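Local coordinates for crystal protein (Bacillus thuringiensis serovar dakota, PDB 2ZTB) that recognizes cancer cells as an activated parasporin toxin and probably kills them by forming aerolysin-type beta-barrel pores in the membrane, at residues G66-V71 / F185-T190; D2-Y7 / S124-K129; S115-F120 / T225-V230; S110-S115 / F140-G145; A15-P20 / L219-G224. All coordinates share one frame; numbering follows the deposited sequence.

In the fold
In this elongated, beta-rich chain interactions 1 to 4 gather round a short hairpin, 126-132/136-142, and interaction 5 lies beyond it. Interactions 1 and 3, centres about 9 Å apart, are joined strand to strand: Ala187 O lies 2.8 Å from Leu226 N. Interactions 2 and 4 hold the two hairpin arms against the long sheet, and Leu126 N meets Thr142 O at 2.7 Å between them. Interaction 1 reaches the hairpin through Tyr70 OH, 3.0 Å from Lys129 N. Interaction 5 lies toward the helical end, about 24 Å from interaction 4 between centres; it touches interaction 3 through Thr118 OG1 and Ala15 O, 2.7 Å apart. The ethanediol at interaction 3 probably comes from the crystallisation liquor.

Interaction 1 (G66-V71 / F185-T190); sequences GTVQYV and FSAPIT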
# COMPACT_ATOMS: atom_id res chain seq x y z
N GLY A 66 8.05 10.66 -4.34
CA GLY A 66 7.61 12.01 -4.03
C GLY A 66 6.46 11.97 -3.04
O GLY A 66 6.21 10.96 -2.38
N THR A 67 5.74 13.08 -2.96
CA THR A 67 4.64 13.23 -2.03
C THR A 67 3.47 12.38 -2.50
O THR A 67 3.09 12.44 -3.68
CB THR A 67 4.23 14.71 -1.91
OG1 THR A 67 5.40 15.51 -1.73
CG2 THR A 67 3.28 14.93 -0.74
N VAL A 68 2.94 11.59 -1.57
CA VAL A 68 1.78 10.74 -1.78
C VAL A 68 0.52 11.60 -1.87
O VAL A 68 0.25 12.40 -0.98
CB VAL A 68 1.63 9.72 -0.61
CG1 VAL A 68 0.39 8.82 -0.81
CG2 VAL A 68 2.89 8.87 -0.46
N GLN A 69 -0.24 11.45 -2.96
CA GLN A 69 -1.53 12.12 -3.08
C GLN A 69 -2.64 11.09 -2.95
O GLN A 69 -2.56 10.02 -3.56
CB GLN A 69 -1.68 12.87 -4.41
CG GLN A 69 -0.46 13.73 -4.82
CD GLN A 69 -0.34 15.06 -4.07
OE1 GLN A 69 0.69 15.73 -4.15
NE2 GLN A 69 -1.39 15.45 -3.35
N TYR A 70 -3.65 11.42 -2.16
CA TYR A 70 -4.77 10.52 -1.89
C TYR A 70 -6.02 10.97 -2.63
O TYR A 70 -6.26 12.17 -2.79
CB TYR A 70 -5.07 10.47 -0.39
CG TYR A 70 -3.95 9.96 0.48
CD1 TYR A 70 -2.89 10.80 0.87
CD2 TYR A 70 -3.95 8.64 0.92
CE1 TYR A 70 -1.86 10.32 1.67
CE2 TYR A 70 -2.92 8.16 1.72
CZ TYR A 70 -1.89 9.00 2.09
OH TYR A 70 -0.89 8.52 2.90
N VAL A 71 -6.80 10.01 -3.09
CA VAL A 71 -8.08 10.28 -3.73
C VAL A 71 -9.10 9.34 -3.13
O VAL A 71 -8.94 8.12 -3.21
CB VAL A 71 -8.04 10.09 -5.28
CG1 VAL A 71 -9.37 10.47 -5.91
CG2 VAL A 71 -6.91 10.90 -5.89
N PHE A 185 -4.12 6.00 -3.65
CA PHE A 185 -3.02 6.96 -3.57
C PHE A 185 -1.98 6.71 -4.67
O PHE A 185 -1.94 5.65 -5.28
CB PHE A 185 -2.39 6.98 -2.16
CG PHE A 185 -1.82 5.66 -1.71
CD1 PHE A 185 -0.54 5.24 -2.12
CD2 PHE A 185 -2.55 4.84 -0.84
CE1 PHE A 185 -0.01 4.02 -1.69
CE2 PHE A 185 -2.03 3.61 -0.40
CZ PHE A 185 -0.75 3.19 -0.84
N SER A 186 -1.20 7.73 -4.97
CA SER A 186 -0.10 7.60 -5.92
C SER A 186 0.98 8.58 -5.52
O SER A 186 0.74 9.49 -4.72
CB SER A 186 -0.57 7.85 -7.36
OG SER A 186 -1.10 9.15 -7.53
N ALA A 187 2.19 8.35 -6.03
CA ALA A 187 3.33 9.23 -5.83
C ALA A 187 4.24 9.07 -7.05
O ALA A 187 4.39 7.96 -7.57
CB ALA A 187 4.07 8.85 -4.56
N PRO A 188 4.83 10.18 -7.52
CA PRO A 188 5.83 10.06 -8.58
C PRO A 188 7.11 9.40 -8.06
O PRO A 188 7.53 9.65 -6.92
CB PRO A 188 6.10 11.52 -8.97
CG PRO A 188 5.76 12.31 -7.71
CD PRO A 188 4.62 11.58 -7.09
N ILE A 189 7.68 8.51 -8.87
CA ILE A 189 9.03 8.01 -8.65
C ILE A 189 9.96 8.78 -9.60
O ILE A 189 9.65 8.92 -10.79
CB ILE A 189 9.16 6.50 -8.99
CG1 ILE A 189 8.09 5.64 -8.28
CG2 ILE A 189 10.61 6.02 -8.77
CD1 ILE A 189 8.36 5.37 -6.84
N THR A 190 11.09 9.26 -9.08
CA THR A 190 12.05 9.98 -9.92
C THR A 190 13.47 9.49 -9.70
O THR A 190 13.87 9.17 -8.57
CB THR A 190 12.01 11.50 -9.69
OG1 THR A 190 12.40 11.79 -8.34
CG2 THR A 190 10.62 12.08 -9.98
O HOH W 1 -3.91 9.50 -6.56
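Gln69 and Ser186 join backbone to backbone as an antiparallel hydrogen-bonded pair within the long sheet of an aerolysin-type toxin, where strand 61-90 runs against strand 168-199. The short segments 69-71 and 185-190 make an angle of 154°, close to antiparallel.

Three backbone hydrogen bonds set the register. Gln69 N gives to Ser186 O at 2.8 Å, and Ser186 N returns the bond to Gln69 O at 3.0 Å. Further along, Gly66 N reaches Pro188 O at 2.8 Å, one residue out of step with the Gln69-Ser186 pairing, so the register slips between these two points as 66-68 leaves regular strand geometry.

Apolar contacts gather on the face that carries Tyr70 and Phe185. The CG1 methyl of Val68 touches Phe185 CB at 3.6 Å and also sits over one face of the Tyr70 ring, near its rim. Phe185 CB lies off-centre over the Tyr70 ring in a CH-pi contact, nearest to CD2 at 3.8 Å. The two rings themselves are oblique, their planes 56° apart. With CG of Phe185 between its backbone N and carbonyl carbon (chi1 60°), this ring turns from segment 66-71 toward Ile128 and Leu226, while Tyr70 OH bonds to Lys129 N; both aromatic residues thereby reach the hairpin strand 126-132.

On the reverse face the Gln69 side chain, bent at chi2, leads away from segment 185-190. One water links the strands there: it lies 3.0 Å from Ser186 OG and gives a weak bond of 3.3 Å to the backbone O of Gln69.

Interaction 2 (D2-Y7 / S124-K129); sequences DVIREY and SKLSIK
Glu6 OE2 is gripped by two donors of one residue: Ser124 OG at 2.6 Å and Ser124 N at 3.1 Å. This fixes the N-terminal strand 4-7 to the entry of the beta-hairpin 126-132/136-142, probably the membrane-inserting element by analogy with aerolysin-type pore formers. The hydroxyl meets OE2 nearly along its C-O axis, whereas the amide uses the syn lone pair with an N-H...O angle of 158°. Because CG of Glu6 lies between the backbone N and the carbonyl carbon (chi1 48°) and the chain is extended beyond it, the carboxylate arrives at Ser124 directly. Its other oxygen, OE1, forms a salt bridge with Lys63 and accepts from Thr123 N, so both oxygens are anchored and the group is probably held in its ionised form.

Although the two segments run in nearly opposite directions, no backbone hydrogen bond links them; the CA atoms of Ile4 and Ser124 stand 6.8 Å apart, too far for a sheet pair. Side chains fill the interval. Ile4 CG2 presses on Ser124 OG at 3.2 Å, and its other branch ends in CD1, which meets Leu126 CD1 at 3.8 Å with the two side chains crossing at about a right angle. Phe122 and Val65 also lie against Ile4.

At the far end Asp2 drapes over Ser127, with CB 3.4 Å from Ser127 N. The carboxylate gains no bond to segment 124-129: Asp2 OD2 faces another acceptor, Lys125 O, at 3.2 Å.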
# COMPACT_ATOMS: atom_id res chain seq x y z
N ASP A 2 5.42 9.38 2.39
CA ASP A 2 6.83 9.43 2.90
C ASP A 2 7.84 9.93 1.84
O ASP A 2 7.64 9.74 0.63
CB ASP A 2 7.25 8.05 3.46
CG ASP A 2 8.32 8.16 4.57
OD1 ASP A 2 8.34 9.15 5.35
OD2 ASP A 2 9.15 7.22 4.65
N VAL A 3 8.92 10.58 2.31
CA VAL A 3 10.02 11.05 1.45
C VAL A 3 11.16 10.03 1.39
O VAL A 3 12.04 9.97 2.26
CB VAL A 3 10.59 12.46 1.88
CG1 VAL A 3 11.17 13.21 0.65
CG2 VAL A 3 9.50 13.30 2.60
N ILE A 4 11.15 9.22 0.34
CA ILE A 4 12.11 8.13 0.19
C ILE A 4 13.20 8.52 -0.82
O ILE A 4 12.93 9.15 -1.83
CB ILE A 4 11.36 6.81 -0.18
CG1 ILE A 4 10.55 6.31 1.03
CG2 ILE A 4 12.32 5.72 -0.69
CD1 ILE A 4 9.28 5.56 0.66
N ARG A 5 14.44 8.15 -0.50
CA ARG A 5 15.58 8.43 -1.37
C ARG A 5 16.63 7.36 -1.16
O ARG A 5 17.29 7.31 -0.13
CB ARG A 5 16.15 9.82 -1.09
CG ARG A 5 17.34 10.22 -1.95
CD ARG A 5 17.45 11.73 -1.99
NE ARG A 5 18.63 12.22 -2.70
CZ ARG A 5 18.69 12.49 -4.00
NH1 ARG A 5 17.64 12.32 -4.79
NH2 ARG A 5 19.83 12.94 -4.52
N GLU A 6 16.79 6.49 -2.15
CA GLU A 6 17.77 5.42 -2.03
C GLU A 6 18.49 5.18 -3.35
O GLU A 6 18.10 5.72 -4.38
CB GLU A 6 17.13 4.13 -1.46
CG GLU A 6 15.84 3.68 -2.11
CD GLU A 6 15.26 2.43 -1.46
OE1 GLU A 6 15.40 1.33 -2.05
OE2 GLU A 6 14.67 2.54 -0.35
N TYR A 7 19.55 4.38 -3.29
CA TYR A 7 20.33 4.03 -4.45
C TYR A 7 19.49 3.30 -5.49
O TYR A 7 18.58 2.52 -5.15
CB TYR A 7 21.53 3.18 -4.06
CG TYR A 7 22.65 3.92 -3.35
CD1 TYR A 7 22.91 5.27 -3.60
CD2 TYR A 7 23.47 3.26 -2.43
CE1 TYR A 7 23.95 5.95 -2.95
CE2 TYR A 7 24.51 3.92 -1.78
CZ TYR A 7 24.75 5.27 -2.04
OH TYR A 7 25.79 5.91 -1.37
N SER A 124 13.01 1.10 1.81
CA SER A 124 12.46 1.92 2.90
C SER A 124 10.95 1.90 2.97
O SER A 124 10.26 1.96 1.95
CB SER A 124 13.00 3.36 2.87
OG SER A 124 13.46 3.76 1.60
N LYS A 125 10.44 1.81 4.19
CA LYS A 125 9.00 1.73 4.41
C LYS A 125 8.33 3.01 3.95
O LYS A 125 8.90 4.10 4.05
CB LYS A 125 8.71 1.47 5.88
CG LYS A 125 9.38 0.22 6.45
CD LYS A 125 8.65 -1.06 6.08
CE LYS A 125 9.33 -2.25 6.76
NZ LYS A 125 8.44 -3.42 6.90
N LEU A 126 7.12 2.88 3.43
CA LEU A 126 6.33 4.02 3.02
C LEU A 126 5.28 4.33 4.09
O LEU A 126 4.55 3.43 4.55
CB LEU A 126 5.66 3.72 1.67
CG LEU A 126 4.70 4.76 1.09
CD1 LEU A 126 5.46 5.95 0.56
CD2 LEU A 126 3.83 4.13 0.00
N SER A 127 5.20 5.59 4.49
CA SER A 127 4.20 6.03 5.46
C SER A 127 2.90 6.40 4.76
O SER A 127 2.87 7.25 3.86
CB SER A 127 4.72 7.19 6.30
OG SER A 127 5.85 6.79 7.05
N ILE A 128 1.83 5.71 5.18
CA ILE A 128 0.49 5.93 4.67
C ILE A 128 -0.42 6.30 5.85
O ILE A 128 -0.51 5.57 6.85
CB ILE A 128 -0.06 4.69 3.87
CG1 ILE A 128 0.76 4.46 2.58
CG2 ILE A 128 -1.54 4.82 3.54
CD1 ILE A 128 0.75 5.65 1.58
N LYS A 129 -1.07 7.46 5.74
CA LYS A 129 -2.00 7.94 6.75
C LYS A 129 -3.25 8.47 6.08
O LYS A 129 -3.18 9.30 5.18
CB LYS A 129 -1.35 9.03 7.59
CG LYS A 129 -0.31 8.51 8.58
CD LYS A 129 0.62 9.61 9.08
CE LYS A 129 0.99 9.40 10.56
NZ LYS A 129 -0.23 9.22 11.40

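Interaction 3 (S115-F120 / T225-V230); sequences STTTGF and TLRGTV. With EDO (1,2-ethanediol), chain H.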
# COMPACT_ATOMS: atom_id res chain seq x y z
N SER A 115 2.13 -0.69 -4.99
CA SER A 115 2.89 -1.25 -6.07
C SER A 115 3.51 -0.09 -6.85
O SER A 115 3.24 1.09 -6.56
CB SER A 115 1.99 -2.07 -6.97
OG SER A 115 0.98 -1.23 -7.51
N THR A 116 4.34 -0.42 -7.82
CA THR A 116 4.81 0.56 -8.79
C THR A 116 4.48 -0.02 -10.14
O THR A 116 4.32 -1.23 -10.29
CB THR A 116 6.32 0.89 -8.68
OG1 THR A 116 7.08 -0.27 -9.00
CG2 THR A 116 6.67 1.39 -7.26
N THR A 117 4.31 0.86 -11.12
CA THR A 117 3.86 0.43 -12.44
C THR A 117 4.88 -0.44 -13.18
O THR A 117 4.51 -1.16 -14.09
CB THR A 117 3.44 1.65 -13.30
OG1 THR A 117 4.49 2.64 -13.32
CG2 THR A 117 2.14 2.27 -12.73
N THR A 118 6.16 -0.39 -12.77
CA THR A 118 7.24 -1.06 -13.51
C THR A 118 8.19 -1.94 -12.66
O THR A 118 9.15 -2.53 -13.18
CB THR A 118 8.11 -0.02 -14.30
OG1 THR A 118 8.60 0.95 -13.38
CG2 THR A 118 7.31 0.68 -15.39
N GLY A 119 7.94 -1.98 -11.35
CA GLY A 119 8.63 -2.91 -10.46
C GLY A 119 9.92 -2.43 -9.82
O GLY A 119 10.90 -3.17 -9.75
N PHE A 120 9.93 -1.19 -9.37
CA PHE A 120 10.98 -0.70 -8.50
C PHE A 120 11.09 -1.55 -7.24
O PHE A 120 10.12 -2.19 -6.82
CB PHE A 120 10.72 0.76 -8.13
CG PHE A 120 10.95 1.72 -9.25
CD1 PHE A 120 9.91 2.12 -10.07
CD2 PHE A 120 12.24 2.20 -9.51
CE1 PHE A 120 10.14 3.01 -11.13
CE2 PHE A 120 12.48 3.09 -10.56
CZ PHE A 120 11.43 3.50 -11.37
N THR A 225 5.90 5.43 -11.32
CA THR A 225 4.72 5.75 -10.51
C THR A 225 4.48 4.71 -9.42
O THR A 225 4.51 3.51 -9.66
CB THR A 225 3.45 5.89 -11.39
OG1 THR A 225 3.72 6.77 -12.49
CG2 THR A 225 2.27 6.45 -10.59
N LEU A 226 4.25 5.21 -8.21
CA LEU A 226 3.79 4.38 -7.10
C LEU A 226 2.27 4.49 -7.05
O LEU A 226 1.72 5.55 -7.32
CB LEU A 226 4.44 4.82 -5.79
CG LEU A 226 4.03 4.11 -4.49
CD1 LEU A 226 5.24 4.02 -3.57
CD2 LEU A 226 2.91 4.84 -3.79
N ARG A 227 1.60 3.38 -6.76
CA ARG A 227 0.14 3.36 -6.60
C ARG A 227 -0.24 2.45 -5.45
O ARG A 227 0.52 1.57 -5.06
CB ARG A 227 -0.57 2.90 -7.87
CG ARG A 227 -0.42 3.86 -9.03
CD ARG A 227 -1.27 3.50 -10.21
NE ARG A 227 -1.03 4.45 -11.30
CZ ARG A 227 -1.79 5.52 -11.56
NH1 ARG A 227 -2.86 5.78 -10.81
NH2 ARG A 227 -1.48 6.31 -12.58
N GLY A 228 -1.42 2.68 -4.91
CA GLY A 228 -1.95 1.77 -3.91
C GLY A 228 -3.32 2.21 -3.47
O GLY A 228 -3.89 3.14 -4.04
N THR A 229 -3.82 1.50 -2.46
CA THR A 229 -5.12 1.74 -1.86
C THR A 229 -5.04 1.53 -0.35
O THR A 229 -4.36 0.63 0.13
CB THR A 229 -6.19 0.81 -2.46
OG1 THR A 229 -6.16 0.92 -3.88
CG2 THR A 229 -7.61 1.18 -1.96
N VAL A 230 -5.75 2.38 0.37
CA VAL A 230 -5.93 2.21 1.82
C VAL A 230 -7.43 2.02 2.08
O VAL A 230 -8.25 2.86 1.71
CB VAL A 230 -5.26 3.35 2.64
CG1 VAL A 230 -5.70 4.73 2.16
CG2 VAL A 230 -5.49 3.17 4.14
C1 EDO H . 5.68 -3.43 -7.44
O1 EDO H . 6.86 -2.93 -6.75
C2 EDO H . 5.97 -3.97 -8.85
O2 EDO H . 6.42 -5.35 -8.99
O HOH W 2 -1.31 -1.21 -5.98
O HOH W 3 6.89 2.81 -12.18
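Thr225, which loses the most surface here, carries its contact with Thr117 chiefly through its backbone. Thr225 O accepts Thr117 N at 3.0 Å, and the CA of Thr116 closes on the same oxygen at 3.1 Å. Thr225 N gives to a water 2.9 Å away that also binds Thr117 OG1 at 2.7 Å and donates to Thr118 OG1. Through these three bonds one molecule knits the turn after strand 96-116 to the partner segment; it also lies in plane at the Phe120 ring edge.

Thr117 OG1 stands between the backbone N and the carbonyl carbon (chi1 52°), which directs OG1 to the water and swings CG2 across Thr225 CB, the two side chains crossing obliquely. The same methyl approaches Arg227 NE at 4.1 Å, at the edge of the guanidinium and near its plane.

Ser115 forms the regular part, a hydrogen-bonded antiparallel pair with Arg227. Ser115 N reaches Arg227 O at 2.8 Å, and Arg227 N returns to Ser115 O at 2.8 Å with an N-H...O angle of 171°. A second water bonds Ser115 OG, with a weak link to Arg227 O. The neighbouring pair, Thr116 with Leu226, is non-hydrogen-bonded; Leu226 turns inward against Leu126, Val65 and Phe185. Thr116 OG1 also has a weak 3.5 Å bond, donor not assigned, to O1 of an ethanediol probably from the crystallisation liquor.

This is where an antiparallel strand pairing of the long sheet ends, strand 96-116 leaving strand 223-247 for the connection to the hairpin.

Interaction 4 (S110-S115 / F140-G145); sequences STVTSS and FSTTIG
Val112 lies over one face of the Phe140 ring, and this is the densely packed half of the contact. Val112 CB stands 3.8 Å from the ring centroid and 17° off its normal, a CH-pi contact, while its CG1 branch touches Phe140 CD2 at 3.6 Å. The ring's far rim meets the backbone instead: Ser110 O sits in plane at the edge, 3.2 Å from Phe140 CZ. The short strands 110-115 and 140-142 lie 8.8 Å apart at an angle of 33°, so they belong to stacked layers and not to adjacent strands of one sheet.

Toward Gly145 the fit becomes polar and hydrated. Ser114 OG accepts Gly145 N at 3.2 Å, and OG also holds a water at 2.7 Å. That water donates to Thr142 OG1 at 2.8 Å; the hydroxyl is further bonded to Glu148. Gly145 has a backbone conformation in which a side chain would be jammed against the preceding carbonyl O.

The arm is held by apolar packing and neutral hydrogen bonds, with no salt bridge across the two segments; this is compatible with release of the hairpin, if it inserts as in aerolysin relatives.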
# COMPACT_ATOMS: atom_id res chain seq x y z
N SER A 110 -8.24 -2.76 8.75
CA SER A 110 -7.60 -1.70 7.95
C SER A 110 -6.54 -2.34 7.07
O SER A 110 -5.65 -3.01 7.58
CB SER A 110 -6.93 -0.66 8.85
OG SER A 110 -7.80 -0.23 9.87
N THR A 111 -6.66 -2.14 5.76
CA THR A 111 -5.77 -2.77 4.79
C THR A 111 -5.00 -1.72 3.95
O THR A 111 -5.59 -0.76 3.45
CB THR A 111 -6.55 -3.75 3.89
OG1 THR A 111 -7.17 -4.75 4.73
CG2 THR A 111 -5.64 -4.45 2.84
N VAL A 112 -3.68 -1.89 3.83
CA VAL A 112 -2.88 -1.13 2.84
C VAL A 112 -2.35 -2.08 1.74
O VAL A 112 -2.06 -3.26 1.99
CB VAL A 112 -1.74 -0.30 3.51
CG1 VAL A 112 -0.62 -1.20 4.04
CG2 VAL A 112 -1.18 0.78 2.56
N THR A 113 -2.28 -1.58 0.51
CA THR A 113 -1.65 -2.27 -0.62
C THR A 113 -0.95 -1.21 -1.49
O THR A 113 -1.41 -0.07 -1.60
CB THR A 113 -2.66 -3.15 -1.42
OG1 THR A 113 -1.96 -4.04 -2.31
CG2 THR A 113 -3.66 -2.31 -2.21
N SER A 114 0.19 -1.57 -2.06
CA SER A 114 0.94 -0.64 -2.92
C SER A 114 1.70 -1.41 -3.96
O SER A 114 1.89 -2.61 -3.84
CB SER A 114 1.90 0.26 -2.15
OG SER A 114 2.78 -0.48 -1.33
N SER A 115 2.13 -0.69 -4.99
CA SER A 115 2.89 -1.25 -6.07
C SER A 115 3.51 -0.09 -6.85
O SER A 115 3.24 1.09 -6.56
CB SER A 115 1.99 -2.07 -6.97
OG SER A 115 0.98 -1.23 -7.51
N PHE A 140 -0.02 3.38 8.38
CA PHE A 140 0.79 2.22 8.03
C PHE A 140 2.23 2.67 7.72
O PHE A 140 2.46 3.74 7.15
CB PHE A 140 0.22 1.53 6.78
CG PHE A 140 -1.05 0.74 7.02
CD1 PHE A 140 -2.29 1.29 6.70
CD2 PHE A 140 -1.01 -0.56 7.52
CE1 PHE A 140 -3.45 0.57 6.92
CE2 PHE A 140 -2.16 -1.28 7.72
CZ PHE A 140 -3.39 -0.72 7.43
N SER A 141 3.19 1.83 8.10
CA SER A 141 4.57 1.94 7.61
C SER A 141 4.81 0.67 6.78
O SER A 141 4.98 -0.43 7.33
CB SER A 141 5.56 2.06 8.78
OG SER A 141 6.80 2.60 8.33
N THR A 142 4.76 0.80 5.46
CA THR A 142 4.61 -0.37 4.61
C THR A 142 5.70 -0.54 3.54
O THR A 142 6.17 0.44 2.96
CB THR A 142 3.19 -0.43 4.00
OG1 THR A 142 2.92 -1.74 3.50
CG2 THR A 142 3.01 0.60 2.89
N THR A 143 6.09 -1.79 3.29
CA THR A 143 6.98 -2.11 2.18
C THR A 143 6.20 -1.99 0.87
O THR A 143 5.16 -2.63 0.67
CB THR A 143 7.58 -3.53 2.31
OG1 THR A 143 8.29 -3.64 3.54
CG2 THR A 143 8.54 -3.83 1.15
N ILE A 144 6.70 -1.14 -0.02
CA ILE A 144 6.11 -0.93 -1.33
C ILE A 144 6.04 -2.25 -2.10
O ILE A 144 7.03 -3.00 -2.14
CB ILE A 144 6.88 0.15 -2.11
CG1 ILE A 144 6.89 1.45 -1.30
CG2 ILE A 144 6.28 0.35 -3.50
CD1 ILE A 144 7.86 2.54 -1.83
N GLY A 145 4.86 -2.55 -2.64
CA GLY A 145 4.65 -3.77 -3.39
C GLY A 145 4.04 -4.87 -2.56
O GLY A 145 3.96 -6.00 -3.02
O HOH W 4 1.84 -1.67 0.95

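Interaction 5 (A15-P20 / L219-G224); sequences ALSSSP and LNTTSG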
# COMPACT_ATOMS: atom_id res chain seq x y z
N ALA A 15 12.84 -1.32 -14.46
CA ALA A 15 11.84 -0.40 -13.91
C ALA A 15 11.90 0.96 -14.60
O ALA A 15 10.94 1.71 -14.58
CB ALA A 15 11.99 -0.24 -12.36
N LEU A 16 13.06 1.27 -15.19
CA LEU A 16 13.23 2.45 -16.05
C LEU A 16 13.25 2.02 -17.54
O LEU A 16 13.86 2.69 -18.40
CB LEU A 16 14.51 3.19 -15.69
CG LEU A 16 14.67 4.00 -14.38
CD1 LEU A 16 13.40 4.74 -13.97
CD2 LEU A 16 15.19 3.16 -13.24
N SER A 17 12.60 0.90 -17.82
CA SER A 17 12.49 0.39 -19.19
C SER A 17 13.85 0.18 -19.85
O SER A 17 13.96 0.18 -21.08
CB SER A 17 11.62 1.31 -20.03
OG SER A 17 10.31 1.38 -19.49
N SER A 18 14.88 -0.00 -19.02
CA SER A 18 16.24 -0.13 -19.50
C SER A 18 16.94 -1.40 -19.02
O SER A 18 16.33 -2.26 -18.36
CB SER A 18 17.06 1.12 -19.16
OG SER A 18 16.28 2.28 -19.38
N SER A 19 18.22 -1.51 -19.39
CA SER A 19 19.02 -2.69 -19.13
C SER A 19 20.47 -2.25 -19.04
O SER A 19 20.81 -1.15 -19.46
CB SER A 19 18.80 -3.75 -20.23
OG SER A 19 19.13 -3.27 -21.54
N PRO A 20 21.34 -3.08 -18.44
CA PRO A 20 22.76 -2.74 -18.53
C PRO A 20 23.25 -2.64 -19.97
O PRO A 20 24.13 -1.81 -20.29
CB PRO A 20 23.44 -3.90 -17.80
CG PRO A 20 22.38 -4.39 -16.83
CD PRO A 20 21.12 -4.29 -17.61
N LEU A 219 19.53 6.14 -19.81
CA LEU A 219 18.32 5.37 -19.51
C LEU A 219 17.20 5.83 -20.42
O LEU A 219 17.17 6.99 -20.84
CB LEU A 219 17.91 5.53 -18.02
CG LEU A 219 18.79 4.96 -16.89
CD1 LEU A 219 18.31 5.41 -15.52
CD2 LEU A 219 18.87 3.44 -16.90
N ASN A 220 16.26 4.92 -20.70
CA ASN A 220 15.13 5.21 -21.58
C ASN A 220 14.08 6.08 -20.92
O ASN A 220 13.27 6.72 -21.60
CB ASN A 220 14.49 3.92 -22.09
CG ASN A 220 15.39 3.18 -23.04
OD1 ASN A 220 16.13 3.78 -23.83
ND2 ASN A 220 15.34 1.85 -22.98
N THR A 221 14.10 6.09 -19.59
CA THR A 221 13.23 6.95 -18.81
C THR A 221 13.90 7.16 -17.47
O THR A 221 14.79 6.40 -17.10
CB THR A 221 11.79 6.36 -18.57
OG1 THR A 221 10.98 7.38 -17.97
CG2 THR A 221 11.80 5.18 -17.62
N THR A 222 13.46 8.17 -16.73
CA THR A 222 13.99 8.40 -15.39
C THR A 222 12.87 8.60 -14.38
O THR A 222 13.09 9.10 -13.27
CB THR A 222 14.95 9.62 -15.34
OG1 THR A 222 14.28 10.76 -15.89
CG2 THR A 222 16.25 9.33 -16.11
N SER A 223 11.65 8.22 -14.76
CA SER A 223 10.55 8.28 -13.82
C SER A 223 9.64 7.06 -13.87
O SER A 223 9.65 6.29 -14.82
CB SER A 223 9.74 9.56 -14.01
OG SER A 223 9.22 9.65 -15.31
N GLY A 224 8.86 6.90 -12.80
CA GLY A 224 7.81 5.90 -12.73
C GLY A 224 6.75 6.37 -11.76
O GLY A 224 6.71 7.54 -11.39
O HOH W 5 9.15 3.78 -15.66
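Ser18 OG joins the two segments by working both ways, as acceptor across the contact and as donor within its own loop. Asn220 N gives to Ser18 OG at 3.0 Å in an almost straight bond (173°), and the hydroxyl donates a hydrogen bond to Leu16 O at 2.6 Å, from above the carbonyl plane. Its first torsion, chi1 -42°, sets OG beside the backbone N and opposite the carbonyl carbon, within reach of both partners.

The Asn220 side chain supplies a second bond: Asn220 ND2 donates to Ser17 O at 2.9 Å. Ser17 O lies close to the amide plane, but ND2 stands above the plane of the carbonyl, about 40° out of it. One water bridges two carbonyls, donating to Ala15 O at 2.9 Å and Ser223 O at 2.7 Å. Ala15 O is also reached by Thr118 OG1.

Apolar contacts lie beside these bonds, on the Leu16/Leu219 side. Leu16 CG meets Leu219 CD1 at 4.1 Å, the side chains crossing at a slant, and Ser18 CB rests on Leu219 CD2 at 3.7 Å. Phe120 and Val191 press on Leu16 besides. The methyl Thr221 CG2 crowds Leu16 O at 3.3 Å.

The loop ends at Ser19, N-cap of helix 20-31. Since the bonds here run from serine and asparagine groups to backbone atoms, the loop before this helix is matched to the lead-in of strand 223-247 through neutral hydrogen bonds; no charged side chain takes part across the two segments.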